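Local coordinates for inositol dehydrogenase (Lactobacillus casei, PDB 4N54), which catalyses the NAD-dependent oxidation of scyllo-inositol, probably by passing a hydride from a ring carbon of the sugar alcohol to the nicotinamide of the cofactor, at residues G23-I28 and Q294-R299; F136-D141 and S193-D198; F140-R145 and F300-L305. One frame throughout, in Å; residues are numbered along the deposited sequence.

Contact 1 of 3, residues G23-I28 and Q294-R299; sequences GRLGKI and QNFPER. With NAI (1,4-dihydronicotinamide adenine dinucleotide), chain E; 2H3 ((1r,2r,3r,4r,5r,6r)-cyclohexane-1,2,3,4,5,6-hexol), chain F.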
# COMPACT_ATOMS: atom_id res chain seq x y z
N GLY A 23 -15.34 -32.03 -8.16
CA GLY A 23 -14.24 -31.89 -7.24
C GLY A 23 -13.98 -30.47 -6.80
O GLY A 23 -14.92 -29.70 -6.62
N ARG A 24 -12.71 -30.14 -6.63
CA ARG A 24 -12.30 -28.81 -6.20
C ARG A 24 -13.02 -27.68 -6.92
O ARG A 24 -13.46 -26.74 -6.29
CB ARG A 24 -10.80 -28.65 -6.33
CG ARG A 24 -10.00 -29.47 -5.34
CD ARG A 24 -8.52 -29.22 -5.46
NE ARG A 24 -8.08 -29.20 -6.83
CZ ARG A 24 -7.08 -28.47 -7.29
NH1 ARG A 24 -6.39 -27.70 -6.48
NH2 ARG A 24 -6.78 -28.51 -8.57
N LEU A 25 -13.14 -27.78 -8.23
CA LEU A 25 -13.80 -26.75 -8.99
C LEU A 25 -15.18 -27.14 -9.44
O LEU A 25 -16.06 -26.31 -9.49
CB LEU A 25 -12.97 -26.33 -10.20
CG LEU A 25 -13.63 -25.27 -11.08
CD1 LEU A 25 -13.84 -23.99 -10.33
CD2 LEU A 25 -12.81 -25.03 -12.31
N GLY A 26 -15.36 -28.40 -9.77
CA GLY A 26 -16.64 -28.88 -10.24
C GLY A 26 -17.80 -28.58 -9.31
O GLY A 26 -18.88 -28.26 -9.76
N LYS A 27 -17.55 -28.67 -8.01
CA LYS A 27 -18.57 -28.34 -7.05
C LYS A 27 -18.92 -26.86 -7.08
O LYS A 27 -20.01 -26.48 -6.70
CB LYS A 27 -18.14 -28.75 -5.64
CG LYS A 27 -16.98 -27.99 -5.06
CD LYS A 27 -16.52 -28.63 -3.76
CE LYS A 27 -15.33 -27.93 -3.15
NZ LYS A 27 -14.63 -28.80 -2.18
N ILE A 28 -18.00 -26.03 -7.55
CA ILE A 28 -18.24 -24.61 -7.63
C ILE A 28 -19.04 -24.27 -8.87
O ILE A 28 -20.01 -23.53 -8.81
CB ILE A 28 -16.93 -23.81 -7.62
CG1 ILE A 28 -16.20 -24.05 -6.31
CG2 ILE A 28 -17.22 -22.34 -7.76
CD1 ILE A 28 -14.82 -23.54 -6.30
N GLN A 294 -7.31 -16.30 -0.30
CA GLN A 294 -6.72 -17.53 0.17
C GLN A 294 -6.58 -18.66 -0.86
O GLN A 294 -5.76 -19.54 -0.68
CB GLN A 294 -7.51 -18.05 1.36
CG GLN A 294 -7.44 -17.17 2.56
CD GLN A 294 -6.09 -17.15 3.15
OE1 GLN A 294 -5.56 -18.17 3.53
NE2 GLN A 294 -5.51 -15.99 3.23
N ASN A 295 -7.40 -18.63 -1.89
CA ASN A 295 -7.51 -19.73 -2.84
C ASN A 295 -8.26 -19.31 -4.09
O ASN A 295 -8.88 -18.26 -4.11
CB ASN A 295 -8.23 -20.92 -2.22
CG ASN A 295 -9.46 -20.53 -1.43
OD1 ASN A 295 -10.41 -20.01 -1.96
ND2 ASN A 295 -9.42 -20.78 -0.15
N PHE A 296 -8.21 -20.14 -5.13
CA PHE A 296 -8.91 -19.84 -6.37
C PHE A 296 -10.41 -19.58 -6.27
O PHE A 296 -10.89 -18.70 -6.94
CB PHE A 296 -8.55 -20.78 -7.53
CG PHE A 296 -9.16 -22.15 -7.45
CD1 PHE A 296 -10.41 -22.39 -7.94
CD2 PHE A 296 -8.47 -23.21 -6.91
CE1 PHE A 296 -10.95 -23.63 -7.87
CE2 PHE A 296 -9.03 -24.44 -6.85
CZ PHE A 296 -10.26 -24.64 -7.32
N PRO A 297 -11.15 -20.34 -5.45
CA PRO A 297 -12.58 -20.05 -5.36
C PRO A 297 -12.84 -18.64 -4.87
O PRO A 297 -13.79 -18.02 -5.31
CB PRO A 297 -13.07 -21.05 -4.32
CG PRO A 297 -12.12 -22.10 -4.34
CD PRO A 297 -10.81 -21.53 -4.66
N GLU A 298 -12.00 -18.14 -3.98
CA GLU A 298 -12.13 -16.79 -3.47
C GLU A 298 -11.72 -15.75 -4.52
O GLU A 298 -12.53 -14.95 -4.94
CB GLU A 298 -11.32 -16.61 -2.20
CG GLU A 298 -11.65 -15.35 -1.46
CD GLU A 298 -10.75 -15.10 -0.29
OE1 GLU A 298 -10.81 -13.99 0.25
OE2 GLU A 298 -10.00 -15.99 0.09
N ARG A 299 -10.47 -15.79 -4.93
CA ARG A 299 -9.90 -14.82 -5.84
C ARG A 299 -10.66 -14.69 -7.16
O ARG A 299 -10.90 -13.59 -7.61
CB ARG A 299 -8.42 -15.11 -6.06
CG ARG A 299 -7.78 -14.41 -7.24
CD ARG A 299 -7.54 -12.93 -7.01
NE ARG A 299 -6.99 -12.27 -8.18
CZ ARG A 299 -7.72 -11.76 -9.16
NH1 ARG A 299 -9.04 -11.83 -9.10
NH2 ARG A 299 -7.14 -11.17 -10.19
PA NAI E . -10.77 -32.90 -8.58
O1A NAI E . -9.87 -34.02 -8.59
O2A NAI E . -10.99 -32.06 -7.41
O5B NAI E . -12.16 -33.32 -9.08
C5B NAI E . -12.30 -34.32 -10.04
C4B NAI E . -13.75 -34.67 -10.27
O4B NAI E . -13.82 -35.34 -11.51
C3B NAI E . -14.32 -35.63 -9.26
O3B NAI E . -15.69 -35.38 -9.16
C2B NAI E . -14.21 -36.98 -9.91
O2B NAI E . -15.26 -37.80 -9.45
C1B NAI E . -14.42 -36.61 -11.35
N9A NAI E . -13.83 -37.59 -12.26
C8A NAI E . -12.59 -38.02 -12.24
N7A NAI E . -12.36 -38.90 -13.22
C5A NAI E . -13.48 -39.02 -13.90
C6A NAI E . -13.93 -39.79 -15.07
N6A NAI E . -13.08 -40.60 -15.67
N1A NAI E . -15.18 -39.65 -15.50
C2A NAI E . -16.00 -38.82 -14.87
N3A NAI E . -15.67 -38.08 -13.81
C4A NAI E . -14.45 -38.15 -13.28
O3 NAI E . -10.27 -31.99 -9.77
PN NAI E . -10.46 -30.45 -9.88
O1N NAI E . -9.49 -29.80 -9.03
O2N NAI E . -11.86 -30.12 -9.75
O5D NAI E . -10.05 -30.20 -11.37
C5D NAI E . -10.97 -30.31 -12.44
C4D NAI E . -10.49 -29.66 -13.73
O4D NAI E . -10.63 -28.27 -13.61
C3D NAI E . -9.05 -29.94 -14.07
O3D NAI E . -8.94 -30.13 -15.45
C2D NAI E . -8.36 -28.68 -13.64
O2D NAI E . -7.20 -28.42 -14.41
C1D NAI E . -9.42 -27.62 -13.81
N1N NAI E . -9.36 -26.59 -12.80
C2N NAI E . -9.36 -25.36 -13.22
C3N NAI E . -9.31 -24.29 -12.37
C7N NAI E . -9.30 -22.92 -12.93
O7N NAI E . -8.82 -22.06 -12.29
N7N NAI E . -9.80 -22.63 -14.10
C4N NAI E . -9.25 -24.52 -10.88
C5N NAI E . -9.27 -25.93 -10.56
C6N NAI E . -9.32 -26.90 -11.53
O3 2H3 F . -6.13 -22.02 -10.89
C3 2H3 F . -5.42 -23.17 -10.61
C4 2H3 F . -5.59 -23.57 -9.17
O4 2H3 F . -4.99 -22.63 -8.36
C5 2H3 F . -4.87 -24.85 -8.89
O5 2H3 F . -5.01 -25.22 -7.58
C6 2H3 F . -5.37 -25.94 -9.78
O6 2H3 F . -4.72 -27.11 -9.52
C1 2H3 F . -5.16 -25.62 -11.22
O1 2H3 F . -5.81 -26.57 -11.95
C2 2H3 F . -5.86 -24.20 -11.60
O2 2H3 F . -5.52 -23.79 -12.86
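F296 turns its CG between its own backbone N and carbonyl carbon (chi1 75°), which carries the ring across to L25, whose CG lies anti to the backbone N (chi1 178°) and whose CD1 meets CE1 of F296 at 3.8 Å, at the ring edge. Over one face of the phenyl ring lies the reduced nicotinamide, with NAI C4N 3.6 Å from F296 CE1; P297 CD covers the opposite face. I28 CD1 reaches P297 CB at 3.6 Å, the two side chains crossing at about a right angle.

R24 has F296 CE2 over one face of its guanidinium, toward the rim of that group. Its NE gives a hydrogen bond to the pyrophosphate oxygen NAI O1N (2.7 Å), while NH2 meets 2H3 O6 at 2.7 Å, almost straight at 178°. One arginine thus spans cofactor and substrate, and its charge probably offsets that of the phosphate. The backbone N atoms of R24 and L25 hold NAI O2A and O2N, as in the glycine-rich turn of Rossmann folds.

The contact joins that turn, between strand 15-20 and helix 26-35, to the short helix 296-299; F304 of helix 301-317 packs against both L25 and F296.

Contact 2 of 3, residues F136-D141 and S193-D198; sequences FMRRFD and SIHDID. With NAI (1,4-dihydronicotinamide adenine dinucleotide), chain E; 2H3 ((1r,2r,3r,4r,5r,6r)-cyclohexane-1,2,3,4,5,6-hexol), chain F.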
# COMPACT_ATOMS: atom_id res chain seq x y z
N PHE A 136 -10.36 -20.49 -19.67
CA PHE A 136 -9.39 -19.52 -19.21
C PHE A 136 -10.10 -18.33 -18.55
O PHE A 136 -10.26 -17.28 -19.14
CB PHE A 136 -8.53 -19.06 -20.37
CG PHE A 136 -7.53 -20.07 -20.83
CD1 PHE A 136 -6.58 -20.55 -19.97
CD2 PHE A 136 -7.52 -20.52 -22.12
CE1 PHE A 136 -5.66 -21.46 -20.38
CE2 PHE A 136 -6.59 -21.42 -22.53
CZ PHE A 136 -5.67 -21.89 -21.66
N MET A 137 -10.52 -18.53 -17.31
CA MET A 137 -11.37 -17.59 -16.62
C MET A 137 -10.76 -16.22 -16.34
O MET A 137 -11.48 -15.26 -16.16
CB MET A 137 -11.90 -18.18 -15.32
CG MET A 137 -10.92 -18.18 -14.18
SD MET A 137 -9.47 -19.16 -14.49
CE MET A 137 -8.60 -18.93 -12.97
N ARG A 138 -9.44 -16.13 -16.32
CA ARG A 138 -8.78 -14.85 -16.10
C ARG A 138 -9.19 -13.80 -17.13
O ARG A 138 -9.21 -12.63 -16.83
CB ARG A 138 -7.28 -15.01 -16.09
CG ARG A 138 -6.75 -15.65 -14.85
CD ARG A 138 -5.25 -15.66 -14.80
NE ARG A 138 -4.76 -16.70 -13.91
CZ ARG A 138 -3.50 -16.84 -13.56
NH1 ARG A 138 -2.60 -16.01 -13.99
NH2 ARG A 138 -3.16 -17.81 -12.76
N ARG A 139 -9.52 -14.25 -18.33
CA ARG A 139 -9.99 -13.36 -19.39
C ARG A 139 -11.27 -12.66 -19.00
O ARG A 139 -11.61 -11.64 -19.56
CB ARG A 139 -10.21 -14.12 -20.68
CG ARG A 139 -8.97 -14.74 -21.25
CD ARG A 139 -9.09 -14.88 -22.72
NE ARG A 139 -7.92 -15.49 -23.32
CZ ARG A 139 -7.67 -15.48 -24.62
NH1 ARG A 139 -8.51 -14.88 -25.44
NH2 ARG A 139 -6.59 -16.06 -25.08
N PHE A 140 -11.98 -13.24 -18.04
CA PHE A 140 -13.21 -12.67 -17.55
C PHE A 140 -13.05 -11.89 -16.25
O PHE A 140 -13.98 -11.25 -15.79
CB PHE A 140 -14.25 -13.75 -17.38
CG PHE A 140 -14.83 -14.24 -18.66
CD1 PHE A 140 -14.26 -15.30 -19.32
CD2 PHE A 140 -15.95 -13.67 -19.19
CE1 PHE A 140 -14.80 -15.75 -20.48
CE2 PHE A 140 -16.48 -14.12 -20.35
CZ PHE A 140 -15.90 -15.16 -21.00
N ASP A 141 -11.87 -11.94 -15.65
CA ASP A 141 -11.61 -11.26 -14.40
C ASP A 141 -11.58 -9.73 -14.53
O ASP A 141 -10.89 -9.18 -15.38
CB ASP A 141 -10.34 -11.78 -13.74
CG ASP A 141 -10.05 -11.09 -12.41
OD1 ASP A 141 -10.72 -11.41 -11.43
OD2 ASP A 141 -9.17 -10.23 -12.37
N SER A 193 0.88 -22.88 -14.96
CA SER A 193 1.55 -21.95 -15.85
C SER A 193 0.78 -21.69 -17.13
O SER A 193 1.03 -20.71 -17.82
CB SER A 193 2.96 -22.44 -16.17
OG SER A 193 3.86 -22.24 -15.11
N ILE A 194 -0.18 -22.54 -17.43
CA ILE A 194 -0.92 -22.41 -18.65
C ILE A 194 -1.85 -21.19 -18.65
O ILE A 194 -2.10 -20.61 -19.69
CB ILE A 194 -1.68 -23.69 -19.01
CG1 ILE A 194 -2.16 -23.62 -20.44
CG2 ILE A 194 -2.82 -23.92 -18.06
CD1 ILE A 194 -2.52 -24.88 -21.03
N HIS A 195 -2.33 -20.79 -17.48
CA HIS A 195 -3.09 -19.56 -17.34
C HIS A 195 -2.27 -18.35 -17.75
O HIS A 195 -2.76 -17.46 -18.41
CB HIS A 195 -3.53 -19.36 -15.90
CG HIS A 195 -4.65 -20.24 -15.46
ND1 HIS A 195 -5.96 -19.99 -15.80
CD2 HIS A 195 -4.66 -21.34 -14.69
CE1 HIS A 195 -6.72 -20.92 -15.26
NE2 HIS A 195 -5.96 -21.74 -14.58
N ASP A 196 -1.02 -18.35 -17.33
CA ASP A 196 -0.11 -17.27 -17.58
C ASP A 196 0.29 -17.20 -19.05
O ASP A 196 0.46 -16.14 -19.59
CB ASP A 196 1.13 -17.42 -16.73
CG ASP A 196 0.83 -17.44 -15.26
OD1 ASP A 196 0.39 -16.42 -14.73
OD2 ASP A 196 1.04 -18.49 -14.64
N ILE A 197 0.43 -18.36 -19.66
CA ILE A 197 0.73 -18.43 -21.08
C ILE A 197 -0.37 -17.77 -21.87
O ILE A 197 -0.11 -16.97 -22.74
CB ILE A 197 0.92 -19.88 -21.52
CG1 ILE A 197 2.27 -20.39 -21.02
CG2 ILE A 197 0.84 -19.97 -23.02
CD1 ILE A 197 2.51 -21.78 -21.33
N ASP A 198 -1.61 -18.09 -21.53
CA ASP A 198 -2.75 -17.51 -22.19
C ASP A 198 -2.85 -16.00 -21.99
O ASP A 198 -3.23 -15.29 -22.90
CB ASP A 198 -4.02 -18.18 -21.75
CG ASP A 198 -5.21 -17.68 -22.51
OD1 ASP A 198 -5.34 -18.02 -23.68
OD2 ASP A 198 -6.01 -16.92 -21.93
PA NAI E . -10.77 -32.90 -8.58
O1A NAI E . -9.87 -34.02 -8.59
O2A NAI E . -10.99 -32.06 -7.41
O5B NAI E . -12.16 -33.32 -9.08
C5B NAI E . -12.30 -34.32 -10.04
C4B NAI E . -13.75 -34.67 -10.27
O4B NAI E . -13.82 -35.34 -11.51
C3B NAI E . -14.32 -35.63 -9.26
O3B NAI E . -15.69 -35.38 -9.16
C2B NAI E . -14.21 -36.98 -9.91
O2B NAI E . -15.26 -37.80 -9.45
C1B NAI E . -14.42 -36.61 -11.35
N9A NAI E . -13.83 -37.59 -12.26
C8A NAI E . -12.59 -38.02 -12.24
N7A NAI E . -12.36 -38.90 -13.22
C5A NAI E . -13.48 -39.02 -13.90
C6A NAI E . -13.93 -39.79 -15.07
N6A NAI E . -13.08 -40.60 -15.67
N1A NAI E . -15.18 -39.65 -15.50
C2A NAI E . -16.00 -38.82 -14.87
N3A NAI E . -15.67 -38.08 -13.81
C4A NAI E . -14.45 -38.15 -13.28
O3 NAI E . -10.27 -31.99 -9.77
PN NAI E . -10.46 -30.45 -9.88
O1N NAI E . -9.49 -29.80 -9.03
O2N NAI E . -11.86 -30.12 -9.75
O5D NAI E . -10.05 -30.20 -11.37
C5D NAI E . -10.97 -30.31 -12.44
C4D NAI E . -10.49 -29.66 -13.73
O4D NAI E . -10.63 -28.27 -13.61
C3D NAI E . -9.05 -29.94 -14.07
O3D NAI E . -8.94 -30.13 -15.45
C2D NAI E . -8.36 -28.68 -13.64
O2D NAI E . -7.20 -28.42 -14.41
C1D NAI E . -9.42 -27.62 -13.81
N1N NAI E . -9.36 -26.59 -12.80
C2N NAI E . -9.36 -25.36 -13.22
C3N NAI E . -9.31 -24.29 -12.37
C7N NAI E . -9.30 -22.92 -12.93
O7N NAI E . -8.82 -22.06 -12.29
N7N NAI E . -9.80 -22.63 -14.10
C4N NAI E . -9.25 -24.52 -10.88
C5N NAI E . -9.27 -25.93 -10.56
C6N NAI E . -9.32 -26.90 -11.53
O3 2H3 F . -6.13 -22.02 -10.89
C3 2H3 F . -5.42 -23.17 -10.61
C4 2H3 F . -5.59 -23.57 -9.17
O4 2H3 F . -4.99 -22.63 -8.36
C5 2H3 F . -4.87 -24.85 -8.89
O5 2H3 F . -5.01 -25.22 -7.58
C6 2H3 F . -5.37 -25.94 -9.78
O6 2H3 F . -4.72 -27.11 -9.52
C1 2H3 F . -5.16 -25.62 -11.22
O1 2H3 F . -5.81 -26.57 -11.95
C2 2H3 F . -5.86 -24.20 -11.60
O2 2H3 F . -5.52 -23.79 -12.86
O HOH W 1 -7.44 -17.92 -17.22
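R139 and D198 form a side-on, two-nitrogen salt bridge. NE meets OD2 of D198 at 2.8 Å on its syn lone pair, nearly straight (169°), and NH2 of R139 reaches OD1 of D198 at 2.7 Å, the guanidinium and carboxylate lying nearly coplanar. A leucine in place of R139 would probably leave the buried D198 carboxylate without its paired N-H donors and freer to turn above the F136 ring. The second salt bridge is less regular: R138 NH1 comes to D196 OD1 (3.1 Å) from above the carboxylate plane. Serines supply further hydrogen bonds, S166 to R138 NH2 and to D196 OD2, S164 to D196 OD1.

Stacking accompanies the first charge pair. The D198 carboxylate lies over one face of F136, 6° from parallel, and its CB makes a CH-pi contact 3.8 Å from the ring centroid. D198 can do this because its CG stands anti to the backbone N (chi1 -175°). At the second pair, the methylene CB of H195 sits over the centre of the R138 guanidinium, with CZ of R138 3.4 Å from it.

Here, as in the GFO/IDH/MocA family, the C-terminal domain brings a helix, 193-204, up to the nicotinamide end of the Rossmann domain, and H195, near the start of that helix, faces the active site. Its NE2 hydrogen-bonds 2H3 O2 at 2.7 Å.

A water and a sulfur meet the imidazole from the side of residues 136-141. The water, at the ring edge, bridges H195 ND1 and the backbone N of R138, a link that would help fix the ring's rotation. M137 SD approaches H195 CE1 obliquely at 3.4 Å and also accepts a weak hydrogen bond from the carboxamide nitrogen, NAI N7N.

Contact 3 of 3, residues F140-R145 and F300-L305; sequences FDDSYR and FAQAFL. With NAI (1,4-dihydronicotinamide adenine dinucleotide), chain E.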
# COMPACT_ATOMS: atom_id res chain seq x y z
N PHE A 140 -11.98 -13.24 -18.04
CA PHE A 140 -13.21 -12.67 -17.55
C PHE A 140 -13.05 -11.89 -16.25
O PHE A 140 -13.98 -11.25 -15.79
CB PHE A 140 -14.25 -13.75 -17.38
CG PHE A 140 -14.83 -14.24 -18.66
CD1 PHE A 140 -14.26 -15.30 -19.32
CD2 PHE A 140 -15.95 -13.67 -19.19
CE1 PHE A 140 -14.80 -15.75 -20.48
CE2 PHE A 140 -16.48 -14.12 -20.35
CZ PHE A 140 -15.90 -15.16 -21.00
N ASP A 141 -11.87 -11.94 -15.65
CA ASP A 141 -11.61 -11.26 -14.40
C ASP A 141 -11.58 -9.73 -14.53
O ASP A 141 -10.89 -9.18 -15.38
CB ASP A 141 -10.34 -11.78 -13.74
CG ASP A 141 -10.05 -11.09 -12.41
OD1 ASP A 141 -10.72 -11.41 -11.43
OD2 ASP A 141 -9.17 -10.23 -12.37
N ASP A 142 -12.33 -9.06 -13.67
CA ASP A 142 -12.51 -7.61 -13.72
C ASP A 142 -11.20 -6.83 -13.68
O ASP A 142 -11.04 -5.85 -14.38
CB ASP A 142 -13.43 -7.12 -12.61
CG ASP A 142 -14.90 -7.32 -12.93
OD1 ASP A 142 -15.23 -7.61 -14.09
OD2 ASP A 142 -15.72 -7.19 -12.02
N SER A 143 -10.28 -7.27 -12.84
CA SER A 143 -9.00 -6.61 -12.74
C SER A 143 -8.12 -6.87 -13.97
O SER A 143 -7.44 -5.98 -14.44
CB SER A 143 -8.29 -7.00 -11.45
OG SER A 143 -8.93 -6.48 -10.32
N TYR A 144 -8.16 -8.08 -14.50
CA TYR A 144 -7.44 -8.40 -15.73
C TYR A 144 -8.01 -7.62 -16.92
O TYR A 144 -7.27 -7.09 -17.72
CB TYR A 144 -7.43 -9.90 -16.01
CG TYR A 144 -6.29 -10.63 -15.37
CD1 TYR A 144 -5.04 -10.61 -15.92
CD2 TYR A 144 -6.47 -11.35 -14.21
CE1 TYR A 144 -4.00 -11.25 -15.33
CE2 TYR A 144 -5.43 -12.01 -13.62
CZ TYR A 144 -4.20 -11.96 -14.19
OH TYR A 144 -3.15 -12.60 -13.60
N ARG A 145 -9.33 -7.52 -16.99
CA ARG A 145 -9.97 -6.77 -18.06
C ARG A 145 -9.62 -5.29 -18.00
O ARG A 145 -9.36 -4.67 -19.02
CB ARG A 145 -11.48 -6.98 -18.04
CG ARG A 145 -11.90 -8.39 -18.31
CD ARG A 145 -13.38 -8.52 -18.50
NE ARG A 145 -13.81 -7.88 -19.72
CZ ARG A 145 -14.91 -7.16 -19.84
NH1 ARG A 145 -15.72 -6.98 -18.81
NH2 ARG A 145 -15.21 -6.60 -21.00
N PHE A 300 -11.07 -15.80 -7.75
CA PHE A 300 -11.67 -15.80 -9.09
C PHE A 300 -13.15 -16.13 -9.14
O PHE A 300 -13.66 -16.53 -10.18
CB PHE A 300 -10.90 -16.70 -10.04
CG PHE A 300 -9.50 -16.24 -10.31
CD1 PHE A 300 -9.26 -15.04 -10.93
CD2 PHE A 300 -8.43 -17.00 -9.94
CE1 PHE A 300 -7.99 -14.63 -11.16
CE2 PHE A 300 -7.17 -16.58 -10.17
CZ PHE A 300 -6.95 -15.39 -10.79
N ALA A 301 -13.83 -15.96 -8.01
CA ALA A 301 -15.27 -16.20 -7.92
C ALA A 301 -16.05 -15.47 -9.01
O ALA A 301 -16.90 -16.05 -9.66
CB ALA A 301 -15.76 -15.79 -6.58
N GLN A 302 -15.74 -14.19 -9.19
CA GLN A 302 -16.41 -13.36 -10.17
C GLN A 302 -16.15 -13.83 -11.58
O GLN A 302 -17.06 -13.93 -12.38
CB GLN A 302 -15.99 -11.90 -10.01
CG GLN A 302 -16.47 -11.00 -11.08
CD GLN A 302 -15.44 -10.77 -12.16
OE1 GLN A 302 -14.37 -10.23 -11.90
NE2 GLN A 302 -15.75 -11.19 -13.37
N ALA A 303 -14.89 -14.12 -11.87
CA ALA A 303 -14.47 -14.66 -13.15
C ALA A 303 -15.22 -15.92 -13.52
O ALA A 303 -15.70 -16.05 -14.63
CB ALA A 303 -12.99 -14.94 -13.11
N PHE A 304 -15.32 -16.85 -12.59
CA PHE A 304 -16.01 -18.11 -12.80
C PHE A 304 -17.47 -17.88 -13.16
O PHE A 304 -17.98 -18.51 -14.06
CB PHE A 304 -15.87 -19.01 -11.58
CG PHE A 304 -14.49 -19.58 -11.39
CD1 PHE A 304 -13.80 -20.13 -12.45
CD2 PHE A 304 -13.86 -19.54 -10.17
CE1 PHE A 304 -12.55 -20.63 -12.29
CE2 PHE A 304 -12.61 -20.05 -10.02
CZ PHE A 304 -11.96 -20.58 -11.08
N LEU A 305 -18.13 -16.96 -12.47
CA LEU A 305 -19.52 -16.63 -12.77
C LEU A 305 -19.65 -16.03 -14.16
O LEU A 305 -20.55 -16.36 -14.90
CB LEU A 305 -20.08 -15.66 -11.74
CG LEU A 305 -20.50 -16.24 -10.40
CD1 LEU A 305 -20.69 -15.15 -9.39
CD2 LEU A 305 -21.76 -17.05 -10.55
PA NAI E . -10.77 -32.90 -8.58
O1A NAI E . -9.87 -34.02 -8.59
O2A NAI E . -10.99 -32.06 -7.41
O5B NAI E . -12.16 -33.32 -9.08
C5B NAI E . -12.30 -34.32 -10.04
C4B NAI E . -13.75 -34.67 -10.27
O4B NAI E . -13.82 -35.34 -11.51
C3B NAI E . -14.32 -35.63 -9.26
O3B NAI E . -15.69 -35.38 -9.16
C2B NAI E . -14.21 -36.98 -9.91
O2B NAI E . -15.26 -37.80 -9.45
C1B NAI E . -14.42 -36.61 -11.35
N9A NAI E . -13.83 -37.59 -12.26
C8A NAI E . -12.59 -38.02 -12.24
N7A NAI E . -12.36 -38.90 -13.22
C5A NAI E . -13.48 -39.02 -13.90
C6A NAI E . -13.93 -39.79 -15.07
N6A NAI E . -13.08 -40.60 -15.67
N1A NAI E . -15.18 -39.65 -15.50
C2A NAI E . -16.00 -38.82 -14.87
N3A NAI E . -15.67 -38.08 -13.81
C4A NAI E . -14.45 -38.15 -13.28
O3 NAI E . -10.27 -31.99 -9.77
PN NAI E . -10.46 -30.45 -9.88
O1N NAI E . -9.49 -29.80 -9.03
O2N NAI E . -11.86 -30.12 -9.75
O5D NAI E . -10.05 -30.20 -11.37
C5D NAI E . -10.97 -30.31 -12.44
C4D NAI E . -10.49 -29.66 -13.73
O4D NAI E . -10.63 -28.27 -13.61
C3D NAI E . -9.05 -29.94 -14.07
O3D NAI E . -8.94 -30.13 -15.45
C2D NAI E . -8.36 -28.68 -13.64
O2D NAI E . -7.20 -28.42 -14.41
C1D NAI E . -9.42 -27.62 -13.81
N1N NAI E . -9.36 -26.59 -12.80
C2N NAI E . -9.36 -25.36 -13.22
C3N NAI E . -9.31 -24.29 -12.37
C7N NAI E . -9.30 -22.92 -12.93
O7N NAI E . -8.82 -22.06 -12.29
N7N NAI E . -9.80 -22.63 -14.10
C4N NAI E . -9.25 -24.52 -10.88
C5N NAI E . -9.27 -25.93 -10.56
C6N NAI E . -9.32 -26.90 -11.53
O HOH W 2 -12.67 -12.90 -10.27
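Q302 uses both ends of its side-chain amide to hold the backbone just before and at the start of helix 142-152. Its NE2 donates to F140 O at 3.0 Å, nearly straight and within the plane of its own amide, though it stands above the carbonyl plane of F140. Its OE1 accepts from the backbone N of D142 at 2.9 Å, on a lone pair in the carbonyl plane. CG anti to the backbone N (chi1 172°) and a bend at chi2 (-97°) carry the amide out from helix 301-317 to lie across the backbone of F140 and D142. With both ends engaged, the amide has a defined orientation. The D142 carboxylate stacks on it, the planes 19° apart and CG of D142 3.1 Å from OE1 of Q302; two acceptor oxygens sit near each other here without bonding.

Beside the amide, A303 CB packs against D141 CB at 4.2 Å, where the two backbones come nearest. A water carries the contact further: it donates to D141 OD1 (2.7 Å) and accepts from A303 N (3.0 Å), so the water takes up the amide of A303, in the first turn of helix 301-317, and links it to the D141 carboxylate.

The next shell positions that aspartate. D141 is the N-cap of helix 142-152, its OD2 accepting from Y144 N at 3.2 Å and weakly from S143 N, while OD1 is also salt-bridged to R299. F300 turns its ring edge to D141 OD1 and, at 4.4 Å from its CE1, to Y144 CE2.

Around these residues, strand 257-264 receives Y144 and F300, with T260 hydrogen-bonded to the tyrosine hydroxyl. S143 binds L279 of the second subunit, and F304 on helix 301-317 turns its ring edge to the nicotinamide carboxamide.

In the fold
From the N terminus, strand 15-20 leads to the cofactor turn, and contact 1 closes the longest loop, joining residues 23-28 to 294-299 after the rest of the Rossmann sheet and all but the last strand, 348-349, of the mixed sheet. Contact 2 starts just past strand 132-134, the last of the parallel sheet, and closes on helix 193-204; it falls wholly within the span of contact 1. Contact 3 leaves from the same stretch, sharing F140 and D141, but runs on to 300-305 and therefore crosses contact 1. The salt bridge from R299 to D141 ties all three together, and all three touch the nicotinamide cofactor between the two domains.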